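Local coordinates for putative HMP/thiamine permease protein YkoE (Bacillus subtilis, PDB 5EDL) that probably carries thiamine or its hydroxymethylpyrimidine moiety across the cell membrane, as the substrate-binding S component of an energy-coupling factor transporter, at residues Met146-Ile149 and Arg150-Gly154. Numbering follows the deposited sequence.
Sequences MLVI and RLISG
Two successive turns of the membrane helix 140-170 meet where Leu147 packs against Leu151 and Val148 against Ile152, each pair four residues apart on the helix surface. Leu147 CG lies 3.9 Å from Leu151 CD1, and the two side chains cross at a slant. Leu147 CG stands anti to its own nitrogen (chi1 180°), beside the carbonyl carbon of its residue, and chi2 of 55° then turns CD1 to 4.0 Å from Leu151 CG. Beside them Val148 and Ile152 run side by side in the same direction, with Val148 CG1 4.1 Å from Ile152 CD1, on the exposed flank of the helix. Regular alpha-helical bonds join the turns beneath these side chains: Leu151 N donates to Leu147 O at 2.7 Å, and Ile152 N to Val148 O at 3.0 Å. Leu151 also touches Met119 and Val123 of helix 111-132, so an alanine at this position would probably open a gap between the two helices and leave Leu147 CG and CD1 without the leucine branch they rest on in the next turn. On the buried side the helix contributes Arg150 to the thiamine pocket, about 4 Å from the bound vitamin, its guanidinium group gripped by salt bridges from NE to Glu41 and from NH2 to Asp129, a hydrogen bond between NH1 and Ser125, and a cation-pi contact with Tyr44. One turn further on, buried Ser153 OG is hydrogen-bonded to Pro42 O and Gly45 N, tying the helix to the chain segment that carries Tyr44.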
ATOM      1  N   MET A 146      15.951  -6.432   9.894  1.00 27.60           N
ATOM      2  CA  MET A 146      14.570  -5.949   9.896  1.00 27.81           C
ATOM      3  C   MET A 146      14.244  -5.156   8.620  1.00 26.40           C
ATOM      4  O   MET A 146      13.167  -5.318   8.057  1.00 25.00           O
ATOM      5  CB  MET A 146      14.282  -5.095  11.134  1.00 26.40           C
ATOM      6  CG  MET A 146      14.148  -5.925  12.436  1.00 30.02           C
ATOM      7  SD  MET A 146      13.335  -5.036  13.802  1.00 29.44           S
ATOM      8  CE  MET A 146      14.558  -3.765  14.096  1.00 27.43           C
ATOM      9  N   LEU A 147      15.168  -4.305   8.179  1.00 25.76           N
ATOM     10  CA  LEU A 147      14.965  -3.549   6.946  1.00 24.72           C
ATOM     11  C   LEU A 147      14.802  -4.472   5.740  1.00 24.96           C
ATOM     12  O   LEU A 147      13.931  -4.253   4.895  1.00 24.33           O
ATOM     13  CB  LEU A 147      16.122  -2.588   6.688  1.00 24.99           C
ATOM     14  CG  LEU A 147      15.996  -1.752   5.410  1.00 24.59           C
ATOM     15  CD1 LEU A 147      14.692  -0.967   5.379  1.00 23.64           C
ATOM     16  CD2 LEU A 147      17.212  -0.816   5.262  1.00 25.21           C
ATOM     17  N   VAL A 148      15.656  -5.487   5.656  1.00 26.08           N
ATOM     18  CA  VAL A 148      15.584  -6.430   4.555  1.00 32.45           C
ATOM     19  C   VAL A 148      14.228  -7.146   4.543  1.00 26.38           C
ATOM     20  O   VAL A 148      13.570  -7.228   3.498  1.00 26.10           O
ATOM     21  CB  VAL A 148      16.723  -7.459   4.617  1.00 28.37           C
ATOM     22  CG1 VAL A 148      16.432  -8.617   3.697  1.00 29.31           C
ATOM     23  CG2 VAL A 148      18.052  -6.794   4.247  1.00 28.97           C
ATOM     24  N   ILE A 149      13.815  -7.658   5.702  1.00 26.59           N
ATOM     25  CA  ILE A 149      12.501  -8.279   5.830  1.00 26.49           C
ATOM     26  C   ILE A 149      11.389  -7.294   5.458  1.00 33.20           C
ATOM     27  O   ILE A 149      10.460  -7.644   4.732  1.00 25.03           O
ATOM     28  CB  ILE A 149      12.239  -8.809   7.254  1.00 27.10           C
ATOM     29  CG1 ILE A 149      13.291  -9.863   7.638  1.00 28.70           C
ATOM     30  CG2 ILE A 149      10.830  -9.388   7.344  1.00 27.19           C
ATOM     31  CD1 ILE A 149      13.210 -10.333   9.105  1.00 29.56           C
ATOM     32  N   ARG A 150      11.479  -6.059   5.942  1.00 24.38           N
ATOM     33  CA  ARG A 150      10.434  -5.091   5.628  1.00 28.62           C
ATOM     34  C   ARG A 150      10.424  -4.745   4.132  1.00 23.06           C
ATOM     35  O   ARG A 150       9.358  -4.514   3.559  1.00 23.19           O
ATOM     36  CB  ARG A 150      10.570  -3.808   6.448  1.00 23.01           C
ATOM     37  CG  ARG A 150       9.285  -2.945   6.401  1.00 22.44           C
ATOM     38  CD  ARG A 150       9.402  -1.643   7.211  1.00 22.38           C
ATOM     39  NE  ARG A 150       9.617  -1.893   8.641  1.00 22.97           N
ATOM     40  CZ  ARG A 150       9.616  -0.948   9.576  1.00 23.25           C
ATOM     41  NH1 ARG A 150       9.407   0.322   9.246  1.00 27.61           N
ATOM     42  NH2 ARG A 150       9.824  -1.275  10.848  1.00 24.62           N
ATOM     43  N   LEU A 151      11.598  -4.701   3.511  1.00 23.44           N
ATOM     44  CA  LEU A 151      11.668  -4.438   2.075  1.00 23.42           C
ATOM     45  C   LEU A 151      10.982  -5.563   1.286  1.00 23.84           C
ATOM     46  O   LEU A 151      10.205  -5.310   0.365  1.00 23.51           O
ATOM     47  CB  LEU A 151      13.119  -4.268   1.628  1.00 27.47           C
ATOM     48  CG  LEU A 151      13.783  -2.927   1.974  1.00 27.56           C
ATOM     49  CD1 LEU A 151      15.292  -3.010   1.834  1.00 24.94           C
ATOM     50  CD2 LEU A 151      13.230  -1.817   1.091  1.00 23.39           C
ATOM     51  N   ILE A 152      11.251  -6.806   1.666  1.00 24.74           N
ATOM     52  CA  ILE A 152      10.638  -7.938   0.982  1.00 27.33           C
ATOM     53  C   ILE A 152       9.123  -7.948   1.179  1.00 24.84           C
ATOM     54  O   ILE A 152       8.358  -8.200   0.237  1.00 24.92           O
ATOM     55  CB  ILE A 152      11.239  -9.267   1.465  1.00 28.05           C
ATOM     56  CG1 ILE A 152      12.725  -9.327   1.085  1.00 27.85           C
ATOM     57  CG2 ILE A 152      10.474 -10.443   0.872  1.00 27.84           C
ATOM     58  CD1 ILE A 152      13.445 -10.490   1.654  1.00 29.44           C
ATOM     59  N   SER A 153       8.702  -7.662   2.405  1.00 24.41           N
ATOM     60  CA  SER A 153       7.289  -7.643   2.759  1.00 24.49           C
ATOM     61  C   SER A 153       6.554  -6.523   2.011  1.00 27.62           C
ATOM     62  O   SER A 153       5.423  -6.705   1.568  1.00 23.20           O
ATOM     63  CB  SER A 153       7.107  -7.477   4.283  1.00 27.94           C
ATOM     64  OG  SER A 153       5.730  -7.404   4.634  1.00 24.10           O
ATOM     65  N   GLY A 154       7.202  -5.367   1.883  1.00 22.57           N
ATOM     66  CA  GLY A 154       6.663  -4.281   1.084  1.00 21.98           C
ATOM     67  C   GLY A 154       6.517  -4.695  -0.381  1.00 25.43           C
ATOM     68  O   GLY A 154       5.503  -4.421  -1.015  1.00 23.12           O
TER